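Local coordinates for protein DNA gyrase, B subunit, truncated (Myxococcus xanthus, PDB 3CWV) that probably uses ATP to break, pass and rejoin double-stranded DNA, as the B subunit of a type II topoisomerase of the gyrase family, at residues Gly62-Thr74 and Met145-Pro159. Numbering follows the deposited sequence.
Sequences GSIALFCTSRTVT and MPVSAERGVRVHFVP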
ATOM      1  N   GLY A  62      22.330  -5.863  -6.227  1.00 37.74           N
ATOM      2  CA  GLY A  62      21.016  -6.249  -6.760  1.00 36.18           C
ATOM      3  C   GLY A  62      20.111  -6.961  -5.751  1.00 34.95           C
ATOM      4  O   GLY A  62      19.004  -7.406  -6.092  1.00 33.31           O
ATOM      5  N   SER A  63      20.581  -7.066  -4.508  1.00 31.78           N
ATOM      6  CA  SER A  63      19.765  -7.648  -3.447  1.00 30.37           C
ATOM      7  C   SER A  63      18.792  -6.600  -2.880  1.00 28.28           C
ATOM      8  O   SER A  63      18.930  -5.393  -3.108  1.00 27.32           O
ATOM      9  CB  SER A  63      20.646  -8.234  -2.339  1.00 29.97           C
ATOM     10  OG  SER A  63      21.178  -7.207  -1.515  1.00 31.53           O
ATOM     11  N   ILE A  64      17.808  -7.077  -2.119  1.00 27.21           N
ATOM     12  CA  ILE A  64      16.765  -6.232  -1.572  1.00 24.92           C
ATOM     13  C   ILE A  64      16.592  -6.695  -0.129  1.00 23.21           C
ATOM     14  O   ILE A  64      16.580  -7.899   0.126  1.00 22.67           O
ATOM     15  CB  ILE A  64      15.416  -6.506  -2.297  1.00 26.79           C
ATOM     16  CG1 ILE A  64      15.432  -5.942  -3.714  1.00 28.81           C
ATOM     17  CG2 ILE A  64      14.210  -5.895  -1.518  1.00 30.26           C
ATOM     18  CD1 ILE A  64      15.248  -4.417  -3.803  1.00 33.45           C
ATOM     19  N   ALA A  65      16.478  -5.781   0.817  1.00 23.71           N
ATOM     20  CA  ALA A  65      16.077  -6.261   2.154  1.00 24.08           C
ATOM     21  C   ALA A  65      14.931  -5.421   2.677  1.00 22.43           C
ATOM     22  O   ALA A  65      14.904  -4.196   2.475  1.00 24.86           O
ATOM     23  CB  ALA A  65      17.257  -6.233   3.133  1.00 26.70           C
ATOM     24  N   LEU A  66      13.982  -6.066   3.357  1.00 22.38           N
ATOM     25  CA  LEU A  66      12.911  -5.326   4.026  1.00 20.74           C
ATOM     26  C   LEU A  66      12.925  -5.752   5.490  1.00 24.71           C
ATOM     27  O   LEU A  66      12.964  -6.956   5.766  1.00 23.81           O
ATOM     28  CB  LEU A  66      11.551  -5.658   3.387  1.00 22.98           C
ATOM     29  CG  LEU A  66      10.376  -4.922   4.075  1.00 23.80           C
ATOM     30  CD1 LEU A  66       9.957  -3.750   3.289  1.00 34.45           C
ATOM     31  CD2 LEU A  66       9.227  -5.848   4.322  1.00 33.88           C
ATOM     32  N   PHE A  67      12.964  -4.775   6.399  1.00 22.96           N
ATOM     33  CA  PHE A  67      12.817  -5.034   7.832  1.00 24.24           C
ATOM     34  C   PHE A  67      11.541  -4.390   8.355  1.00 25.04           C
ATOM     35  O   PHE A  67      11.199  -3.273   7.956  1.00 22.34           O
ATOM     36  CB  PHE A  67      14.034  -4.524   8.622  1.00 26.91           C
ATOM     37  CG  PHE A  67      13.843  -4.591  10.124  1.00 29.38           C
ATOM     38  CD1 PHE A  67      14.104  -5.761  10.811  1.00 27.55           C
ATOM     39  CD2 PHE A  67      13.361  -3.488  10.826  1.00 25.58           C
ATOM     40  CE1 PHE A  67      13.897  -5.847  12.191  1.00 27.08           C
ATOM     41  CE2 PHE A  67      13.155  -3.559  12.205  1.00 27.44           C
ATOM     42  CZ  PHE A  67      13.430  -4.737  12.888  1.00 28.47           C
ATOM     43  N   CYS A  68      10.848  -5.098   9.257  1.00 25.52           N
ATOM     44  CA  CYS A  68       9.624  -4.603   9.879  1.00 25.16           C
ATOM     45  C   CYS A  68       9.700  -4.855  11.379  1.00 23.89           C
ATOM     46  O   CYS A  68      10.115  -5.931  11.767  1.00 21.02           O
ATOM     47  CB  CYS A  68       8.437  -5.404   9.374  1.00 26.24           C
ATOM     48  SG  CYS A  68       8.007  -5.078   7.696  1.00 34.79           S
ATOM     49  N   THR A  69       9.303  -3.881  12.195  1.00 22.86           N
ATOM     50  CA  THR A  69       9.166  -4.102  13.634  1.00 24.56           C
ATOM     51  C   THR A  69       7.823  -4.740  13.859  1.00 25.33           C
ATOM     52  O   THR A  69       6.949  -4.700  12.991  1.00 24.56           O
ATOM     53  CB  THR A  69       9.254  -2.770  14.449  1.00 24.47           C
ATOM     54  OG1 THR A  69       8.299  -1.830  13.937  1.00 26.15           O
ATOM     55  CG2 THR A  69      10.670  -2.173  14.348  1.00 25.68           C
ATOM     56  N   SER A  70       7.639  -5.335  15.029  1.00 27.57           N
ATOM     57  CA  SER A  70       6.452  -6.142  15.275  1.00 26.46           C
ATOM     58  C   SER A  70       6.324  -6.373  16.769  1.00 27.87           C
ATOM     59  O   SER A  70       7.319  -6.255  17.502  1.00 29.71           O
ATOM     60  CB  SER A  70       6.597  -7.503  14.569  1.00 26.30           C
ATOM     61  OG  SER A  70       5.388  -8.264  14.657  1.00 27.03           O
ATOM     62  N   ARG A  71       5.114  -6.692  17.219  1.00 30.04           N
ATOM     63  CA  ARG A  71       4.947  -7.224  18.578  1.00 32.63           C
ATOM     64  C   ARG A  71       4.460  -8.662  18.502  1.00 31.79           C
ATOM     65  O   ARG A  71       4.292  -9.311  19.521  1.00 29.59           O
ATOM     66  CB  ARG A  71       3.941  -6.392  19.384  1.00 34.96           C
ATOM     67  CG  ARG A  71       4.509  -5.127  20.038  1.00 42.75           C
ATOM     68  CD  ARG A  71       3.496  -3.987  19.908  1.00 48.27           C
ATOM     69  NE  ARG A  71       3.612  -3.404  18.573  1.00 55.60           N
ATOM     70  CZ  ARG A  71       2.600  -2.996  17.813  1.00 51.85           C
ATOM     71  NH1 ARG A  71       1.347  -3.104  18.231  1.00 46.26           N
ATOM     72  NH2 ARG A  71       2.854  -2.494  16.610  1.00 48.56           N
ATOM     73  N   THR A  72       4.221  -9.176  17.294  1.00 30.36           N
ATOM     74  CA  THR A  72       3.626 -10.519  17.185  1.00 30.33           C
ATOM     75  C   THR A  72       4.384 -11.573  16.355  1.00 31.93           C
ATOM     76  O   THR A  72       4.138 -12.778  16.501  1.00 31.25           O
ATOM     77  CB  THR A  72       2.182 -10.454  16.656  1.00 30.98           C
ATOM     78  OG1 THR A  72       2.177  -9.783  15.377  1.00 33.13           O
ATOM     79  CG2 THR A  72       1.288  -9.724  17.647  1.00 33.54           C
ATOM     80  N   VAL A  73       5.284 -11.141  15.470  1.00 27.72           N
ATOM     81  CA  VAL A  73       5.937 -12.090  14.555  1.00 26.32           C
ATOM     82  C   VAL A  73       6.638 -13.226  15.312  1.00 26.94           C
ATOM     83  O   VAL A  73       7.219 -13.016  16.394  1.00 28.22           O
ATOM     84  CB  VAL A  73       6.935 -11.371  13.576  1.00 24.12           C
ATOM     85  CG1 VAL A  73       8.176 -10.815  14.337  1.00 20.23           C
ATOM     86  CG2 VAL A  73       7.329 -12.323  12.422  1.00 22.12           C
ATOM     87  N   THR A  74       6.574 -14.434  14.769  1.00 26.98           N
ATOM     88  CA  THR A  74       7.374 -15.538  15.314  1.00 28.75           C
ATOM     89  C   THR A  74       8.199 -16.251  14.252  1.00 27.77           C
ATOM     90  O   THR A  74       7.852 -16.262  13.070  1.00 27.01           O
ATOM     91  CB  THR A  74       6.489 -16.613  15.965  1.00 29.56           C
ATOM     92  OG1 THR A  74       5.766 -17.286  14.938  1.00 31.69           O
ATOM     93  CG2 THR A  74       5.490 -15.985  16.925  1.00 30.91           C
ATOM     94  N   MET A 145      19.122  -5.116  15.970  1.00 36.71           N
ATOM     95  CA  MET A 145      17.924  -4.919  15.161  1.00 33.88           C
ATOM     96  C   MET A 145      18.104  -3.618  14.396  1.00 37.30           C
ATOM     97  O   MET A 145      18.558  -2.648  14.986  1.00 34.20           O
ATOM     98  CB  MET A 145      16.694  -4.781  16.067  1.00 33.45           C
ATOM     99  CG  MET A 145      16.414  -5.985  16.937  1.00 34.20           C
ATOM    100  SD  MET A 145      14.975  -5.815  17.995  1.00 25.62           S
ATOM    101  CE  MET A 145      13.636  -5.828  16.801  1.00 26.71           C
ATOM    102  N   PRO A 146      17.762  -3.593  13.081  1.00 36.68           N
ATOM    103  CA  PRO A 146      17.797  -2.358  12.297  1.00 36.59           C
ATOM    104  C   PRO A 146      17.032  -1.197  12.940  1.00 37.31           C
ATOM    105  O   PRO A 146      17.482  -0.052  12.871  1.00 35.25           O
ATOM    106  CB  PRO A 146      17.123  -2.771  10.980  1.00 36.75           C
ATOM    107  CG  PRO A 146      17.459  -4.202  10.853  1.00 35.91           C
ATOM    108  CD  PRO A 146      17.391  -4.751  12.245  1.00 36.79           C
ATOM    109  N   VAL A 147      15.878  -1.493  13.535  1.00 34.31           N
ATOM    110  CA  VAL A 147      15.111  -0.532  14.330  1.00 33.48           C
ATOM    111  C   VAL A 147      14.747  -1.308  15.586  1.00 34.44           C
ATOM    112  O   VAL A 147      14.163  -2.385  15.503  1.00 31.79           O
ATOM    113  CB  VAL A 147      13.807  -0.061  13.638  1.00 32.05           C
ATOM    114  CG1 VAL A 147      13.020   0.915  14.551  1.00 35.66           C
ATOM    115  CG2 VAL A 147      14.106   0.567  12.303  1.00 32.98           C
ATOM    116  N   SER A 148      15.117  -0.783  16.744  1.00 35.74           N
ATOM    117  CA  SER A 148      14.922  -1.515  17.991  1.00 37.34           C
ATOM    118  C   SER A 148      13.450  -1.604  18.344  1.00 35.63           C
ATOM    119  O   SER A 148      12.712  -0.624  18.216  1.00 39.02           O
ATOM    120  CB  SER A 148      15.714  -0.852  19.122  1.00 39.05           C
ATOM    121  OG  SER A 148      16.011  -1.815  20.108  1.00 44.85           O
ATOM    122  N   ALA A 149      13.001  -2.791  18.737  1.00 33.71           N
ATOM    123  CA  ALA A 149      11.596  -3.000  19.066  1.00 33.20           C
ATOM    124  C   ALA A 149      11.449  -4.308  19.817  1.00 31.32           C
ATOM    125  O   ALA A 149      12.402  -5.072  19.887  1.00 31.65           O
ATOM    126  CB  ALA A 149      10.735  -3.021  17.777  1.00 34.34           C
ATOM    127  N   GLU A 150      10.244  -4.607  20.301  1.00 30.74           N
ATOM    128  CA  GLU A 150       9.988  -5.886  20.986  1.00 34.58           C
ATOM    129  C   GLU A 150      10.344  -7.069  20.078  1.00 31.83           C
ATOM    130  O   GLU A 150      11.014  -8.034  20.503  1.00 31.48           O
ATOM    131  CB  GLU A 150       8.515  -6.009  21.396  1.00 35.56           C
ATOM    132  CG  GLU A 150       8.042  -5.048  22.454  1.00 44.72           C
ATOM    133  CD  GLU A 150       6.618  -5.370  22.934  1.00 44.60           C
ATOM    134  OE1 GLU A 150       6.124  -6.485  22.657  1.00 55.50           O
ATOM    135  OE2 GLU A 150       5.999  -4.507  23.594  1.00 58.65           O
ATOM    136  N   ARG A 151       9.874  -6.998  18.825  1.00 27.37           N
ATOM    137  CA  ARG A 151      10.147  -8.038  17.861  1.00 25.92           C
ATOM    138  C   ARG A 151      10.386  -7.393  16.492  1.00 25.12           C
ATOM    139  O   ARG A 151      10.073  -6.220  16.272  1.00 24.68           O
ATOM    140  CB  ARG A 151       8.962  -9.007  17.722  1.00 25.96           C
ATOM    141  CG  ARG A 151       8.501  -9.644  19.006  1.00 33.39           C
ATOM    142  CD  ARG A 151       7.739 -10.903  18.725  1.00 35.91           C
ATOM    143  NE  ARG A 151       6.996 -11.293  19.912  1.00 37.75           N
ATOM    144  CZ  ARG A 151       6.188 -12.335  19.975  1.00 43.42           C
ATOM    145  NH1 ARG A 151       6.016 -13.096  18.904  1.00 36.15           N
ATOM    146  NH2 ARG A 151       5.530 -12.589  21.108  1.00 46.41           N
ATOM    147  N   GLY A 152      10.941  -8.177  15.580  1.00 27.71           N
ATOM    148  CA  GLY A 152      11.115  -7.691  14.208  1.00 25.52           C
ATOM    149  C   GLY A 152      11.476  -8.824  13.288  1.00 26.22           C
ATOM    150  O   GLY A 152      11.841  -9.911  13.734  1.00 23.89           O
ATOM    151  N   VAL A 153      11.374  -8.557  11.987  1.00 23.47           N
ATOM    152  CA  VAL A 153      11.686  -9.558  10.992  1.00 22.16           C
ATOM    153  C   VAL A 153      12.352  -8.845   9.799  1.00 21.12           C
ATOM    154  O   VAL A 153      11.912  -7.769   9.399  1.00 21.49           O
ATOM    155  CB  VAL A 153      10.431 -10.370  10.568  1.00 23.45           C
ATOM    156  CG1 VAL A 153       9.253  -9.437  10.280  1.00 23.14           C
ATOM    157  CG2 VAL A 153      10.744 -11.294   9.378  1.00 22.72           C
ATOM    158  N   ARG A 154      13.442  -9.421   9.321  1.00 22.96           N
ATOM    159  CA  ARG A 154      14.102  -8.951   8.092  1.00 24.12           C
ATOM    160  C   ARG A 154      14.098 -10.053   7.036  1.00 24.40           C
ATOM    161  O   ARG A 154      14.429 -11.192   7.326  1.00 25.36           O
ATOM    162  CB  ARG A 154      15.545  -8.541   8.409  1.00 24.04           C
ATOM    163  CG  ARG A 154      16.354  -8.000   7.208  1.00 24.57           C
ATOM    164  CD  ARG A 154      17.834  -7.862   7.677  1.00 30.45           C
ATOM    165  NE  ARG A 154      18.638  -7.049   6.761  1.00 39.72           N
ATOM    166  CZ  ARG A 154      19.566  -7.523   5.922  1.00 40.80           C
ATOM    167  NH1 ARG A 154      20.246  -6.677   5.152  1.00 39.22           N
ATOM    168  NH2 ARG A 154      19.835  -8.822   5.861  1.00 37.24           N
ATOM    169  N   VAL A 155      13.743  -9.701   5.805  1.00 22.76           N
ATOM    170  CA  VAL A 155      13.775 -10.656   4.709  1.00 22.83           C
ATOM    171  C   VAL A 155      14.746 -10.046   3.699  1.00 22.25           C
ATOM    172  O   VAL A 155      14.530  -8.940   3.253  1.00 20.84           O
ATOM    173  CB  VAL A 155      12.401 -10.803   4.035  1.00 24.11           C
ATOM    174  CG1 VAL A 155      12.505 -11.702   2.789  1.00 18.27           C
ATOM    175  CG2 VAL A 155      11.403 -11.420   5.000  1.00 22.00           C
ATOM    176  N   HIS A 156      15.835 -10.736   3.416  1.00 20.26           N
ATOM    177  CA  HIS A 156      16.847 -10.225   2.472  1.00 23.36           C
ATOM    178  C   HIS A 156      16.886 -11.244   1.349  1.00 24.60           C
ATOM    179  O   HIS A 156      17.002 -12.421   1.627  1.00 26.14           O
ATOM    180  CB  HIS A 156      18.219 -10.175   3.138  1.00 26.26           C
ATOM    181  CG  HIS A 156      19.342  -9.897   2.181  1.00 32.63           C
ATOM    182  ND1 HIS A 156      20.051 -10.896   1.543  1.00 40.98           N
ATOM    183  CD2 HIS A 156      19.849  -8.730   1.729  1.00 35.06           C
ATOM    184  CE1 HIS A 156      20.975 -10.348   0.771  1.00 37.94           C
ATOM    185  NE2 HIS A 156      20.880  -9.033   0.876  1.00 33.89           N
ATOM    186  N   PHE A 157      16.819 -10.812   0.085  1.00 23.40           N
ATOM    187  CA  PHE A 157      16.818 -11.788  -1.004  1.00 22.01           C
ATOM    188  C   PHE A 157      17.442 -11.217  -2.270  1.00 21.87           C
ATOM    189  O   PHE A 157      17.608 -10.002  -2.409  1.00 21.33           O
ATOM    190  CB  PHE A 157      15.403 -12.337  -1.304  1.00 22.14           C
ATOM    191  CG  PHE A 157      14.494 -11.348  -1.983  1.00 24.64           C
ATOM    192  CD1 PHE A 157      14.297 -11.401  -3.355  1.00 22.85           C
ATOM    193  CD2 PHE A 157      13.850 -10.358  -1.257  1.00 26.88           C
ATOM    194  CE1 PHE A 157      13.452 -10.463  -3.997  1.00 27.31           C
ATOM    195  CE2 PHE A 157      13.013  -9.425  -1.881  1.00 28.74           C
ATOM    196  CZ  PHE A 157      12.825  -9.464  -3.250  1.00 23.86           C
ATOM    197  N   VAL A 158      17.800 -12.131  -3.162  1.00 24.55           N
ATOM    198  CA  VAL A 158      18.399 -11.817  -4.449  1.00 24.08           C
ATOM    199  C   VAL A 158      17.543 -12.466  -5.543  1.00 22.17           C
ATOM    200  O   VAL A 158      17.484 -13.688  -5.652  1.00 19.86           O
ATOM    201  CB  VAL A 158      19.851 -12.371  -4.531  1.00 25.14           C
ATOM    202  CG1 VAL A 158      20.509 -11.974  -5.869  1.00 25.24           C
ATOM    203  CG2 VAL A 158      20.689 -11.851  -3.338  1.00 27.26           C
ATOM    204  N   PRO A 159      16.875 -11.641  -6.358  1.00 24.56           N
ATOM    205  CA  PRO A 159      16.081 -12.189  -7.460  1.00 23.96           C
ATOM    206  C   PRO A 159      16.953 -13.136  -8.261  1.00 23.42           C
ATOM    207  O   PRO A 159      18.117 -12.821  -8.529  1.00 25.19           O
ATOM    208  CB  PRO A 159      15.727 -10.943  -8.284  1.00 24.96           C
ATOM    209  CG  PRO A 159      15.618  -9.855  -7.211  1.00 26.84           C
ATOM    210  CD  PRO A 159      16.809 -10.171  -6.316  1.00 26.08           C
TER
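Arg-151 NH1 donates to Val-73 O at 2.8 Å, with an N-H...O angle of 162°. The acceptor lies in the guanidinium plane, but NH1 sits above the carbonyl plane of Val-73. Arg-71 O and Thr-72 CA lie over one face of the guanidinium, and the methyl Thr-74 CG2 is at its edge. The straight Arg-151 side chain runs out past the turn after strand 64-70. Ser-70 OG tightens the same turn by accepting from Thr-72 N and Val-73 N, each at 3.0 Å, an ST turn and ST motif. A leucine in place of Arg-151 would probably leave Val-73 O without this donor and Arg-71 O without the flat group it lies over.

Strands 64-70 and 151-159 are antiparallel neighbours inside the eight-stranded sheet of the N-terminal part, consistent with the GHKL ATPase fold of GyrB. Paired backbone hydrogen bonds join Ile-64 to Phe-157, Leu-66 to Val-155 and Cys-68 to Val-153. At the Ser-70 and Arg-151 pair the bonds are more bent, and the one from Arg-151 N is weak. Strand 53-58 borders 64-70 on its other side, and strand 109-118 borders 151-159.

Ile-64 and Phe-157 point the same way from the sheet, flank to flank, with CG2 of Ile-64 3.7 Å from CE2 of Phe-157. Both also touch helix 28-47. Phe-67 and Arg-154 are on the other face of the sheet. With CG anti to the backbone N (chi1 172°), the Phe-67 ring packs against Met-145 to Val-147 of the loop before strand 151-159. Pro-146 CD makes a CH-pi contact over one ring face, 3.8 Å from the centroid, and Arg-154 CB meets the ring edge. Gly-152 CA packs against the same ring, 3.9 Å from Phe-67 CE1. The methyls Thr-69 CG2 and Ala-149 CB meet at 3.5 Å, while Thr-69 OG1 is hydrogen-bonded to Asp-53 OD2.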